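Local coordinates for LPXTG cell wall surface protein (Streptococcus gordonii, PDB 4IGB) that is probably a surface adhesin, sortase-linked to peptidoglycan, whose N-terminal part, made of the N1 and N2 domains, would mediate attachment of the bacterium, at residues E288-R293 / L415-L420; V295-P300 / K314-V319; I333-K338 / V374-E379; D344-K349 / K394-K399; V350-V355 / S387-T392. All blocks are in the same frame, centred on the assembly; numbering follows the deposited sequence.

Contact 1. Residues E288-R293 / L415-L420; sequences EKIDPR and LHVDNL
The backbones of E288-R293 and L415-L420 stay apart, with the nearest pair of CA atoms, those of E288 and L420, 8.4 Å from each other. No hydrogen bond joins the two segments. The first is an irregular linker. The second is the end of a strand, L415-V417, followed by a type II' beta turn from V417 to L420. The turn is closed by L420 N to V417 O, 2.8 Å. Across the gap the two segments meet through side chains. I290 has the largest share. Its CG1 branch, anti to the carbonyl carbon (chi1 -67°), reaches across and brings CD1 to 4.1 Å from L420 CB and 4.4 Å from V417 CG2. The other branch, CG2, meets L415 CD2 at 4.1 Å. I290 thus rests on three apolar residues. This is the junction of the two domains of the fragment: the linker follows strand 280-287, the last strand of the N1 domain, and leads into the first strand of N2. Two residues earlier, E288 meets L420 from another side. It crosses L420 at about a right angle, and its OE2 lies 3.6 Å from L420 CD2. That carboxylate has its polar partners outside the two segments. R263 forms a salt bridge with OE2, and L327 N gives a hydrogen bond to OE1. R263 also forms a salt bridge with D418 in the turn, so one arginine of strand 261-264 links both segments.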
# COMPACT_ATOMS: atom_id res chain seq x y z
N GLU B 288 -2.21 -2.87 -5.17
CA GLU B 288 -3.11 -3.63 -6.03
C GLU B 288 -2.45 -3.83 -7.38
O GLU B 288 -1.48 -3.15 -7.71
CB GLU B 288 -4.45 -2.90 -6.13
CG GLU B 288 -5.13 -2.82 -4.77
CD GLU B 288 -6.13 -1.67 -4.66
OE1 GLU B 288 -7.33 -1.95 -4.82
OE2 GLU B 288 -5.70 -0.50 -4.42
N LYS B 289 -2.97 -4.78 -8.15
CA LYS B 289 -2.35 -5.19 -9.42
C LYS B 289 -3.07 -4.67 -10.64
O LYS B 289 -4.27 -4.91 -10.81
CB LYS B 289 -2.31 -6.72 -9.53
CG LYS B 289 -1.09 -7.39 -8.92
CD LYS B 289 -1.03 -8.86 -9.34
CE LYS B 289 -0.07 -9.64 -8.45
NZ LYS B 289 -0.15 -11.11 -8.71
N ILE B 290 -2.35 -3.97 -11.51
CA ILE B 290 -2.86 -3.71 -12.86
C ILE B 290 -1.85 -4.34 -13.78
O ILE B 290 -0.88 -3.71 -14.19
CB ILE B 290 -3.06 -2.20 -13.17
CG1 ILE B 290 -4.18 -1.62 -12.30
CG2 ILE B 290 -3.42 -1.98 -14.65
CD1 ILE B 290 -4.34 -0.10 -12.43
N ASP B 291 -2.06 -5.62 -14.08
CA ASP B 291 -1.05 -6.42 -14.73
C ASP B 291 -1.72 -7.49 -15.59
O ASP B 291 -2.47 -8.31 -15.09
CB ASP B 291 -0.15 -7.05 -13.66
CG ASP B 291 0.76 -8.14 -14.21
OD1 ASP B 291 1.05 -8.15 -15.42
OD2 ASP B 291 1.18 -9.01 -13.41
N PRO B 292 -1.44 -7.47 -16.90
CA PRO B 292 -0.45 -6.60 -17.56
C PRO B 292 -0.79 -5.12 -17.58
O PRO B 292 -1.95 -4.74 -17.53
CB PRO B 292 -0.41 -7.14 -19.00
CG PRO B 292 -1.76 -7.78 -19.19
CD PRO B 292 -2.11 -8.37 -17.85
N ARG B 293 0.24 -4.28 -17.69
CA ARG B 293 0.06 -2.86 -17.91
C ARG B 293 -0.59 -2.66 -19.27
O ARG B 293 -0.62 -3.58 -20.09
CB ARG B 293 1.41 -2.14 -17.89
CG ARG B 293 2.13 -2.21 -16.56
CD ARG B 293 3.62 -1.92 -16.73
NE ARG B 293 3.88 -0.71 -17.50
CZ ARG B 293 5.10 -0.29 -17.85
NH1 ARG B 293 5.25 0.84 -18.54
NH2 ARG B 293 6.17 -0.99 -17.50
N LEU B 415 -3.88 4.31 -17.77
CA LEU B 415 -5.16 3.80 -17.29
C LEU B 415 -5.35 4.25 -15.87
O LEU B 415 -4.44 4.17 -15.05
CB LEU B 415 -5.19 2.28 -17.36
CG LEU B 415 -6.41 1.55 -16.78
CD1 LEU B 415 -7.71 1.94 -17.50
CD2 LEU B 415 -6.19 0.04 -16.86
N HIS B 416 -6.55 4.75 -15.59
CA HIS B 416 -6.96 5.02 -14.23
C HIS B 416 -8.13 4.13 -13.86
O HIS B 416 -9.05 3.93 -14.65
CB HIS B 416 -7.35 6.49 -14.09
CG HIS B 416 -6.23 7.43 -14.40
ND1 HIS B 416 -5.41 7.96 -13.43
CD2 HIS B 416 -5.78 7.91 -15.58
CE1 HIS B 416 -4.51 8.74 -14.00
NE2 HIS B 416 -4.71 8.73 -15.30
N VAL B 417 -8.06 3.60 -12.64
CA VAL B 417 -9.11 2.79 -12.05
C VAL B 417 -9.21 3.33 -10.63
O VAL B 417 -8.25 3.24 -9.88
CB VAL B 417 -8.70 1.29 -12.01
CG1 VAL B 417 -9.73 0.46 -11.24
CG2 VAL B 417 -8.51 0.75 -13.43
N ASP B 418 -10.35 3.92 -10.27
CA ASP B 418 -10.43 4.79 -9.08
C ASP B 418 -9.21 5.72 -9.05
O ASP B 418 -8.96 6.41 -10.03
CB ASP B 418 -10.56 3.98 -7.79
CG ASP B 418 -11.87 3.23 -7.71
OD1 ASP B 418 -12.76 3.49 -8.54
OD2 ASP B 418 -12.01 2.38 -6.80
N ASN B 419 -8.46 5.75 -7.94
CA ASN B 419 -7.26 6.60 -7.87
C ASN B 419 -5.98 5.85 -8.25
O ASN B 419 -4.88 6.39 -8.09
CB ASN B 419 -7.11 7.22 -6.46
CG ASN B 419 -6.90 6.17 -5.39
OD1 ASN B 419 -7.29 5.01 -5.56
ND2 ASN B 419 -6.29 6.58 -4.26
N LEU B 420 -6.10 4.62 -8.74
CA LEU B 420 -4.94 3.88 -9.22
C LEU B 420 -4.51 4.37 -10.59
O LEU B 420 -5.29 4.97 -11.32
CB LEU B 420 -5.21 2.37 -9.27
CG LEU B 420 -5.80 1.83 -7.97
CD1 LEU B 420 -6.13 0.34 -8.07
CD2 LEU B 420 -4.83 2.12 -6.80

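Contact 2. Residues V295-P300 / K314-V319; sequences VLEVDP and KATFKV
V295-P300 and K314-V319 pair as the two arms of an antiparallel beta hairpin, strands 295-304 and 310-317, at the start of the N2 domain. The axes of the short strands approach to 4.7 Å, and their directions differ by 168°. V295 with T316 and E297 with K314 are hydrogen-bonded pairs, and L296 with A315 between them is a non-hydrogen-bonded pair. Each hydrogen-bonded pair exchanges two N-H...O bonds. The two faces differ. On one, L296 CD1 touches A315 CB at 4.0 Å. Both residues are buried, and both pack on strand 409-417, L296 on N411 and A315 on V413. The other face carries V295, E297, K314 and T316 and is largely exposed. There E297 and K314 lie side by side and point the same way. The K314 CG is anti to its own N (chi1 -173°) and the rest of the chain is extended, which lays CD 3.8 Å from E297 OE1. A water on this exposed face lies over the gap between the strands. It hydrogen-bonds at 2.8 Å to V295 O and at 2.6 Å to both E297 OE1 and T316 OG1, its protons shared among more acceptors than they can serve at once. E297 OE1 and K314 NZ are 4.4 Å apart, too long for a salt bridge, so their attraction is probably weak and the water is the closer partner of the carboxylate.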
# COMPACT_ATOMS: atom_id res chain seq x y z
N VAL B 295 -1.00 -1.93 -23.06
CA VAL B 295 -0.12 -2.15 -24.20
C VAL B 295 -0.40 -1.11 -25.28
O VAL B 295 -1.52 -1.00 -25.79
CB VAL B 295 -0.29 -3.57 -24.79
CG1 VAL B 295 0.61 -3.75 -25.99
CG2 VAL B 295 0.01 -4.62 -23.72
N LEU B 296 0.63 -0.34 -25.63
CA LEU B 296 0.47 0.73 -26.59
C LEU B 296 1.26 0.41 -27.83
O LEU B 296 2.41 -0.02 -27.75
CB LEU B 296 0.95 2.06 -25.99
CG LEU B 296 0.85 3.28 -26.91
CD1 LEU B 296 -0.62 3.58 -27.21
CD2 LEU B 296 1.53 4.48 -26.28
N GLU B 297 0.64 0.64 -28.99
CA GLU B 297 1.28 0.40 -30.27
C GLU B 297 1.06 1.62 -31.15
O GLU B 297 0.07 2.32 -31.02
CB GLU B 297 0.67 -0.84 -30.93
CG GLU B 297 0.58 -2.05 -30.01
CD GLU B 297 -0.21 -3.20 -30.62
OE1 GLU B 297 -1.31 -3.52 -30.12
OE2 GLU B 297 0.27 -3.80 -31.60
N VAL B 298 2.00 1.88 -32.06
CA VAL B 298 1.88 2.99 -32.97
C VAL B 298 2.11 2.53 -34.41
O VAL B 298 2.97 1.68 -34.66
CB VAL B 298 2.89 4.11 -32.63
CG1 VAL B 298 4.33 3.62 -32.80
CG2 VAL B 298 2.64 5.34 -33.51
N ASP B 299 1.34 3.09 -35.33
CA ASP B 299 1.52 2.85 -36.76
C ASP B 299 1.52 4.20 -37.45
O ASP B 299 0.51 4.91 -37.40
CB ASP B 299 0.39 1.96 -37.28
CG ASP B 299 0.45 1.72 -38.79
OD1 ASP B 299 -0.56 1.26 -39.35
OD2 ASP B 299 1.50 2.00 -39.40
N PRO B 300 2.64 4.58 -38.09
CA PRO B 300 3.86 3.79 -38.31
C PRO B 300 5.02 4.10 -37.36
O PRO B 300 4.94 4.99 -36.52
CB PRO B 300 4.26 4.20 -39.72
CG PRO B 300 3.89 5.65 -39.77
CD PRO B 300 2.65 5.80 -38.91
N LYS B 314 -2.80 2.43 -30.99
CA LYS B 314 -3.68 1.38 -30.50
C LYS B 314 -3.28 1.06 -29.07
O LYS B 314 -2.14 0.67 -28.80
CB LYS B 314 -3.56 0.12 -31.36
CG LYS B 314 -4.57 -0.97 -31.01
CD LYS B 314 -4.38 -2.20 -31.92
CE LYS B 314 -5.33 -3.34 -31.57
NZ LYS B 314 -5.00 -4.60 -32.30
N ALA B 315 -4.23 1.22 -28.17
CA ALA B 315 -3.97 0.93 -26.77
C ALA B 315 -4.90 -0.15 -26.25
O ALA B 315 -6.12 -0.07 -26.39
CB ALA B 315 -4.11 2.19 -25.92
N THR B 316 -4.31 -1.17 -25.64
CA THR B 316 -5.07 -2.27 -25.09
C THR B 316 -5.00 -2.26 -23.58
O THR B 316 -3.92 -2.36 -22.99
CB THR B 316 -4.51 -3.58 -25.61
OG1 THR B 316 -4.54 -3.56 -27.04
CG2 THR B 316 -5.31 -4.77 -25.06
N PHE B 317 -6.16 -2.14 -22.93
CA PHE B 317 -6.18 -2.00 -21.48
C PHE B 317 -6.72 -3.25 -20.82
O PHE B 317 -7.87 -3.62 -21.05
CB PHE B 317 -7.03 -0.78 -21.08
CG PHE B 317 -6.55 0.51 -21.68
CD1 PHE B 317 -5.66 1.32 -21.00
CD2 PHE B 317 -6.99 0.92 -22.93
CE1 PHE B 317 -5.20 2.51 -21.56
CE2 PHE B 317 -6.54 2.11 -23.49
CZ PHE B 317 -5.64 2.91 -22.80
N LYS B 318 -5.91 -3.90 -20.00
CA LYS B 318 -6.41 -5.02 -19.21
C LYS B 318 -7.12 -4.47 -17.98
O LYS B 318 -6.60 -3.59 -17.29
CB LYS B 318 -5.28 -5.98 -18.82
CG LYS B 318 -5.72 -7.19 -17.95
CD LYS B 318 -6.00 -6.77 -16.51
CE LYS B 318 -5.31 -7.64 -15.47
NZ LYS B 318 -5.44 -9.11 -15.64
N VAL B 319 -8.31 -5.01 -17.71
CA VAL B 319 -9.12 -4.56 -16.59
C VAL B 319 -8.89 -5.43 -15.35
O VAL B 319 -9.08 -6.64 -15.39
CB VAL B 319 -10.61 -4.59 -16.98
CG1 VAL B 319 -11.47 -4.18 -15.80
CG2 VAL B 319 -10.88 -3.71 -18.20
O HOH W 1 -2.49 -2.29 -28.13

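Contact 3. Residues I333-K338 / V374-E379; sequences IEMVQK and VKMTPE
E334 and K375 form a non-hydrogen-bonded pair of the antiparallel strands, and their side chains run alongside each other. The CB of E334 lies 3.3 Å from V374 O. CG, anti to the carbonyl carbon (chi1 -49°), comes to 3.8 Å from K375 CG. The extended chain then lays CD 3.7 Å from that same CG. At the tip OE2 is 3.6 Å from K375 CD, while OE1 lies near K375 CG and CE. The carboxylate therefore rests on the aliphatic part of the lysine. K375 NZ is 4.3 Å from E334 OE2, too far for a salt bridge, and makes one with E366 OE1 instead. Backbone bonds hold the strands on either side of this pair. M335 and V374 exchange two of them, and M376 N donates to I333 O. At these last two residues a water stands in for the second bond, accepting from I333 N and donating to M376 O at 2.7 Å. On the buried face, opposite E334 and K375, the folded M376 chain turns SD toward M335 CE, 4.0 Å away. M376 CG also packs on I333 CG2. In the N2 domain, strand 333-338 lies between strands 371-376 and 409-417. M335 and M376 both touch I389 of strand 389-397. Beyond M376 the chain turns into helix 378-382, where T377 is the N-cap and its OG1 bonds to Y380 N.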
# COMPACT_ATOMS: atom_id res chain seq x y z
N ILE B 333 -13.36 4.26 -14.37
CA ILE B 333 -12.24 3.83 -15.18
C ILE B 333 -12.07 4.82 -16.31
O ILE B 333 -13.03 5.15 -17.00
CB ILE B 333 -12.48 2.43 -15.78
CG1 ILE B 333 -12.57 1.37 -14.67
CG2 ILE B 333 -11.36 2.09 -16.76
CD1 ILE B 333 -12.97 -0.04 -15.21
N GLU B 334 -10.85 5.30 -16.50
CA GLU B 334 -10.56 6.28 -17.53
C GLU B 334 -9.21 5.96 -18.14
O GLU B 334 -8.36 5.33 -17.52
CB GLU B 334 -10.56 7.70 -16.94
CG GLU B 334 -11.78 8.00 -16.09
CD GLU B 334 -11.80 9.42 -15.54
OE1 GLU B 334 -10.81 10.17 -15.76
OE2 GLU B 334 -12.80 9.79 -14.87
N MET B 335 -9.04 6.40 -19.39
CA MET B 335 -7.77 6.27 -20.07
C MET B 335 -7.43 7.67 -20.55
O MET B 335 -8.26 8.33 -21.19
CB MET B 335 -7.89 5.33 -21.27
CG MET B 335 -8.35 3.92 -20.90
SD MET B 335 -10.09 3.88 -20.44
CE MET B 335 -10.40 2.11 -20.60
N VAL B 336 -6.22 8.11 -20.23
CA VAL B 336 -5.79 9.47 -20.51
C VAL B 336 -4.69 9.42 -21.54
O VAL B 336 -3.64 8.82 -21.31
CB VAL B 336 -5.19 10.14 -19.25
CG1 VAL B 336 -4.64 11.52 -19.60
CG2 VAL B 336 -6.22 10.26 -18.14
N GLN B 337 -4.94 10.05 -22.69
CA GLN B 337 -3.92 10.22 -23.72
C GLN B 337 -3.43 11.66 -23.71
O GLN B 337 -4.17 12.58 -23.33
CB GLN B 337 -4.50 9.93 -25.11
CG GLN B 337 -4.02 8.66 -25.76
CD GLN B 337 -2.55 8.67 -26.16
OE1 GLN B 337 -1.77 9.53 -25.74
NE2 GLN B 337 -2.16 7.69 -26.97
N LYS B 338 -2.19 11.88 -24.11
CA LYS B 338 -1.75 13.24 -24.37
C LYS B 338 -0.83 13.21 -25.57
O LYS B 338 0.14 12.47 -25.60
CB LYS B 338 -1.05 13.85 -23.15
CG LYS B 338 -0.65 15.31 -23.35
CD LYS B 338 0.03 15.89 -22.11
CE LYS B 338 0.49 17.32 -22.36
NZ LYS B 338 1.57 17.71 -21.39
N VAL B 374 -10.74 9.21 -22.14
CA VAL B 374 -11.90 8.35 -22.28
C VAL B 374 -12.35 7.88 -20.90
O VAL B 374 -11.55 7.37 -20.12
CB VAL B 374 -11.61 7.14 -23.17
CG1 VAL B 374 -12.80 6.17 -23.14
CG2 VAL B 374 -11.30 7.60 -24.58
N LYS B 375 -13.64 8.05 -20.62
CA LYS B 375 -14.22 7.66 -19.34
C LYS B 375 -15.32 6.65 -19.60
O LYS B 375 -16.28 6.96 -20.30
CB LYS B 375 -14.81 8.87 -18.62
CG LYS B 375 -13.86 10.06 -18.51
CD LYS B 375 -14.50 11.23 -17.76
CE LYS B 375 -13.60 12.46 -17.78
NZ LYS B 375 -13.98 13.45 -16.72
N MET B 376 -15.17 5.45 -19.04
CA MET B 376 -16.22 4.45 -19.15
C MET B 376 -17.38 4.94 -18.32
O MET B 376 -17.17 5.54 -17.28
CB MET B 376 -15.74 3.08 -18.67
CG MET B 376 -14.39 2.67 -19.24
SD MET B 376 -14.29 2.86 -21.05
CE MET B 376 -15.49 1.64 -21.61
N THR B 377 -18.61 4.72 -18.80
CA THR B 377 -19.80 5.16 -18.08
C THR B 377 -20.12 4.23 -16.90
O THR B 377 -19.67 3.08 -16.85
CB THR B 377 -21.03 5.15 -18.98
OG1 THR B 377 -21.24 3.82 -19.47
CG2 THR B 377 -20.85 6.11 -20.14
N PRO B 378 -20.92 4.74 -15.95
CA PRO B 378 -21.41 3.91 -14.85
C PRO B 378 -22.10 2.63 -15.37
O PRO B 378 -21.87 1.55 -14.82
CB PRO B 378 -22.42 4.83 -14.15
CG PRO B 378 -21.89 6.21 -14.43
CD PRO B 378 -21.31 6.15 -15.81
N GLU B 379 -22.90 2.76 -16.43
CA GLU B 379 -23.57 1.60 -17.03
C GLU B 379 -22.55 0.55 -17.48
O GLU B 379 -22.76 -0.65 -17.27
CB GLU B 379 -24.48 2.01 -18.21
CG GLU B 379 -25.07 0.82 -18.99
CD GLU B 379 -25.60 1.19 -20.40
OE1 GLU B 379 -26.28 2.24 -20.54
OE2 GLU B 379 -25.34 0.42 -21.37
O HOH W 2 -15.45 6.06 -15.24

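Contact 4. Residues D344-K349 / K394-K399; sequences DYKELK and KTATNK
D344 and N398 cross at about a right angle, with carboxylate and amide planes 47° apart. N398 ND2 donates to D344 OD1 at 3.0 Å. The bond is nearly straight, 168° at the hydrogen. The acceptor lies in the plane of the amide, but the donor comes from above the carboxylate plane. ND2 also bonds to E341 O, and N398 OD1 accepts from K400 N. Further along, the register slips by one residue, so K346 and E347 stand together across from K394. This classic beta bulge interrupts the antiparallel pairing of strands 343-352 and 389-397 of the N2 domain. K394 O accepts K346 N at 2.8 Å and E347 N at 3.3 Å, the second bond weak. E347 and K394 extend side by side and point the same way. E347 CG is 3.9 Å from K394 CD, while OE2 and NZ, 4.0 Å apart, probably attract only at a distance. K346 CG is anti to the carbonyl carbon (chi1 -69°) and chi2 is extended, which brings CD to 3.9 Å from A396 CB. T395 CG2 packs on Y345 CA at 4.0 Å.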
# COMPACT_ATOMS: atom_id res chain seq x y z
N ASP B 344 -2.20 16.55 -34.52
CA ASP B 344 -3.60 16.89 -34.30
C ASP B 344 -4.41 15.62 -34.03
O ASP B 344 -4.38 14.67 -34.82
CB ASP B 344 -4.19 17.60 -35.52
CG ASP B 344 -3.55 18.95 -35.79
OD1 ASP B 344 -3.01 19.57 -34.84
OD2 ASP B 344 -3.57 19.38 -36.97
N TYR B 345 -5.15 15.60 -32.93
CA TYR B 345 -6.07 14.52 -32.64
C TYR B 345 -7.25 14.55 -33.61
O TYR B 345 -7.89 15.58 -33.76
CB TYR B 345 -6.60 14.63 -31.20
CG TYR B 345 -7.81 13.76 -30.93
CD1 TYR B 345 -7.70 12.38 -30.80
CD2 TYR B 345 -9.08 14.32 -30.80
CE1 TYR B 345 -8.81 11.58 -30.56
CE2 TYR B 345 -10.19 13.54 -30.56
CZ TYR B 345 -10.05 12.17 -30.43
OH TYR B 345 -11.16 11.39 -30.19
N LYS B 346 -7.53 13.42 -34.25
CA LYS B 346 -8.65 13.35 -35.20
C LYS B 346 -9.91 12.71 -34.61
O LYS B 346 -10.97 13.34 -34.57
CB LYS B 346 -8.22 12.64 -36.49
CG LYS B 346 -7.24 13.46 -37.30
CD LYS B 346 -6.55 12.63 -38.36
CE LYS B 346 -7.51 12.04 -39.39
NZ LYS B 346 -6.73 11.42 -40.50
N GLU B 347 -9.81 11.46 -34.16
CA GLU B 347 -10.94 10.76 -33.58
C GLU B 347 -10.43 9.47 -32.98
O GLU B 347 -9.26 9.14 -33.14
CB GLU B 347 -11.96 10.42 -34.66
CG GLU B 347 -11.35 9.56 -35.74
CD GLU B 347 -12.30 9.25 -36.88
OE1 GLU B 347 -12.55 10.15 -37.70
OE2 GLU B 347 -12.80 8.12 -36.96
N LEU B 348 -11.31 8.74 -32.29
CA LEU B 348 -10.93 7.44 -31.73
C LEU B 348 -12.12 6.50 -31.68
O LEU B 348 -13.27 6.93 -31.73
CB LEU B 348 -10.38 7.62 -30.30
CG LEU B 348 -11.39 8.12 -29.27
CD1 LEU B 348 -12.31 6.99 -28.80
CD2 LEU B 348 -10.67 8.72 -28.08
N LYS B 349 -11.84 5.21 -31.52
CA LYS B 349 -12.89 4.22 -31.31
C LYS B 349 -12.49 3.31 -30.15
O LYS B 349 -11.30 3.15 -29.85
CB LYS B 349 -13.14 3.40 -32.59
CG LYS B 349 -12.04 2.41 -32.93
CD LYS B 349 -12.40 1.52 -34.13
CE LYS B 349 -11.16 0.75 -34.63
NZ LYS B 349 -11.40 -0.02 -35.91
N LYS B 394 -6.83 8.01 -33.85
CA LYS B 394 -6.32 8.52 -35.11
C LYS B 394 -5.83 9.95 -34.91
O LYS B 394 -6.57 10.81 -34.44
CB LYS B 394 -7.43 8.50 -36.17
CG LYS B 394 -7.84 7.10 -36.63
CD LYS B 394 -8.93 7.18 -37.70
CE LYS B 394 -9.25 5.80 -38.28
NZ LYS B 394 -10.37 5.85 -39.26
N THR B 395 -4.56 10.19 -35.26
CA THR B 395 -4.03 11.55 -35.29
C THR B 395 -3.31 11.78 -36.61
O THR B 395 -3.13 10.85 -37.41
CB THR B 395 -3.01 11.80 -34.15
OG1 THR B 395 -1.80 11.09 -34.42
CG2 THR B 395 -3.57 11.35 -32.81
N ALA B 396 -2.89 13.02 -36.85
CA ALA B 396 -2.03 13.33 -37.99
C ALA B 396 -1.12 14.51 -37.67
O ALA B 396 -1.54 15.46 -37.03
CB ALA B 396 -2.87 13.60 -39.24
N THR B 397 0.13 14.44 -38.11
CA THR B 397 1.06 15.53 -37.89
C THR B 397 0.49 16.84 -38.44
O THR B 397 -0.31 16.83 -39.38
CB THR B 397 2.41 15.25 -38.55
OG1 THR B 397 2.22 15.06 -39.96
CG2 THR B 397 3.01 13.99 -37.96
N ASN B 398 0.87 17.95 -37.81
CA ASN B 398 0.48 19.28 -38.28
C ASN B 398 1.71 20.03 -38.76
O ASN B 398 2.80 19.46 -38.85
CB ASN B 398 -0.24 20.06 -37.18
CG ASN B 398 0.60 20.21 -35.93
OD1 ASN B 398 1.78 20.52 -36.00
ND2 ASN B 398 -0.01 19.94 -34.78
N LYS B 399 1.55 21.30 -39.08
CA LYS B 399 2.66 22.09 -39.61
C LYS B 399 3.87 22.11 -38.68
O LYS B 399 5.02 22.15 -39.14
CB LYS B 399 2.20 23.52 -39.91
CG LYS B 399 1.48 23.65 -41.23
CD LYS B 399 2.44 23.39 -42.38
CE LYS B 399 1.70 23.12 -43.68
NZ LYS B 399 0.66 24.14 -43.98

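Contact 5. Residues V350-V355 / S387-T392; sequences VESGGV and SDIIIT
V350 lies alongside I389 and I391, pointing the same way as both. Its CG1 is anti to the backbone N (chi1 -175°) and comes to 3.6 Å from I389 CG2 and 4.2 Å from I391 CG1. The three side chains form part of a buried apolar layer. Next to them E351 and I390 make a hydrogen-bonded antiparallel pair, with two bonds of 2.7 Å, E351 N to I390 O and I390 N to E351 O. Past this pair a side chain takes over from the backbone. S352 OG donates to D388 O at 2.7 Å, from above the carbonyl plane. A water accepts from G353 N and donates to D388 O, bridging the two segments where the type I' turn S352-V355 begins. On the face that carries E351 and I390, a second water joins E351 OE1, I390 O and T392 OG1. Strand 389-397 runs between strands 343-352 and 310-317, and its I391 packs on F317 of strand 310-317 and on V374 of strand 371-376.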
# COMPACT_ATOMS: atom_id res chain seq x y z
N VAL B 350 -13.49 2.72 -29.51
CA VAL B 350 -13.28 1.89 -28.34
C VAL B 350 -13.94 0.54 -28.57
O VAL B 350 -15.12 0.48 -28.92
CB VAL B 350 -13.93 2.53 -27.10
CG1 VAL B 350 -13.60 1.73 -25.84
CG2 VAL B 350 -13.48 4.01 -26.94
N GLU B 351 -13.18 -0.54 -28.39
CA GLU B 351 -13.70 -1.89 -28.60
C GLU B 351 -13.40 -2.74 -27.38
O GLU B 351 -12.42 -2.52 -26.69
CB GLU B 351 -13.00 -2.57 -29.78
CG GLU B 351 -13.08 -1.82 -31.10
CD GLU B 351 -12.14 -2.39 -32.15
OE1 GLU B 351 -10.91 -2.26 -31.99
OE2 GLU B 351 -12.64 -2.98 -33.14
N SER B 352 -14.25 -3.74 -27.15
CA SER B 352 -14.00 -4.73 -26.12
C SER B 352 -14.80 -6.00 -26.42
O SER B 352 -15.99 -5.93 -26.72
CB SER B 352 -14.40 -4.20 -24.75
OG SER B 352 -13.99 -5.10 -23.73
N GLY B 353 -14.13 -7.14 -26.36
CA GLY B 353 -14.81 -8.41 -26.58
C GLY B 353 -15.43 -8.50 -27.95
O GLY B 353 -16.52 -9.04 -28.10
N GLY B 354 -14.75 -7.95 -28.96
CA GLY B 354 -15.22 -8.03 -30.33
C GLY B 354 -16.37 -7.11 -30.67
O GLY B 354 -16.88 -7.12 -31.79
N VAL B 355 -16.78 -6.30 -29.70
CA VAL B 355 -17.83 -5.31 -29.92
C VAL B 355 -17.26 -3.89 -29.94
O VAL B 355 -16.45 -3.53 -29.09
CB VAL B 355 -18.88 -5.38 -28.81
CG1 VAL B 355 -19.84 -4.23 -28.92
CG2 VAL B 355 -19.61 -6.71 -28.87
N SER B 387 -13.31 -8.23 -20.25
CA SER B 387 -12.38 -8.27 -21.37
C SER B 387 -11.62 -6.96 -21.56
O SER B 387 -12.10 -5.90 -21.14
CB SER B 387 -13.10 -8.65 -22.67
OG SER B 387 -13.68 -9.94 -22.54
N ASP B 388 -10.44 -7.05 -22.16
CA ASP B 388 -9.62 -5.88 -22.45
C ASP B 388 -10.43 -4.80 -23.15
O ASP B 388 -11.32 -5.10 -23.95
CB ASP B 388 -8.46 -6.26 -23.36
CG ASP B 388 -7.38 -7.06 -22.64
OD1 ASP B 388 -7.51 -7.37 -21.43
OD2 ASP B 388 -6.39 -7.39 -23.32
N ILE B 389 -10.11 -3.55 -22.88
CA ILE B 389 -10.70 -2.44 -23.61
C ILE B 389 -9.64 -1.94 -24.57
O ILE B 389 -8.50 -1.76 -24.17
CB ILE B 389 -11.15 -1.33 -22.67
CG1 ILE B 389 -12.19 -1.88 -21.69
CG2 ILE B 389 -11.64 -0.11 -23.46
CD1 ILE B 389 -12.64 -0.90 -20.63
N ILE B 390 -10.01 -1.76 -25.83
CA ILE B 390 -9.05 -1.39 -26.86
C ILE B 390 -9.44 -0.04 -27.42
O ILE B 390 -10.55 0.12 -27.94
CB ILE B 390 -9.08 -2.38 -28.05
CG1 ILE B 390 -9.17 -3.82 -27.56
CG2 ILE B 390 -7.89 -2.16 -28.96
CD1 ILE B 390 -8.07 -4.22 -26.66
N ILE B 391 -8.54 0.93 -27.34
CA ILE B 391 -8.85 2.25 -27.87
C ILE B 391 -7.89 2.58 -28.99
O ILE B 391 -6.67 2.51 -28.83
CB ILE B 391 -8.75 3.34 -26.80
CG1 ILE B 391 -9.63 3.00 -25.61
CG2 ILE B 391 -9.08 4.70 -27.40
CD1 ILE B 391 -9.53 3.99 -24.50
N THR B 392 -8.46 2.93 -30.14
CA THR B 392 -7.64 3.29 -31.29
C THR B 392 -7.77 4.79 -31.58
O THR B 392 -8.85 5.27 -31.88
CB THR B 392 -8.05 2.45 -32.51
OG1 THR B 392 -7.96 1.06 -32.14
CG2 THR B 392 -7.11 2.71 -33.67
O HOH W 3 -10.17 0.38 -30.93
O HOH W 4 -11.57 -7.26 -25.95

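From the N terminus, the chain leaves the N1 domain at 288-293. Contact 1 closes late, at 415-420, and encloses the other four. Contact 2 closes first, as the short hairpin 295-300 with 314-319. It ends before contact 3 opens at 333-338. Contacts 4 and 5 share strands 343-352 and 389-397, contact 5 lying within contact 4. Both cross contact 3, because 374-379 falls between their segments. Contact 2 joins contact 5 through A315 and F317, which bond to I391 and I389. H416 of contact 1 bonds to E334 of contact 3. M335, F317, V374, I389 and I391 pack contacts 2, 3 and 5 together in the core of N2.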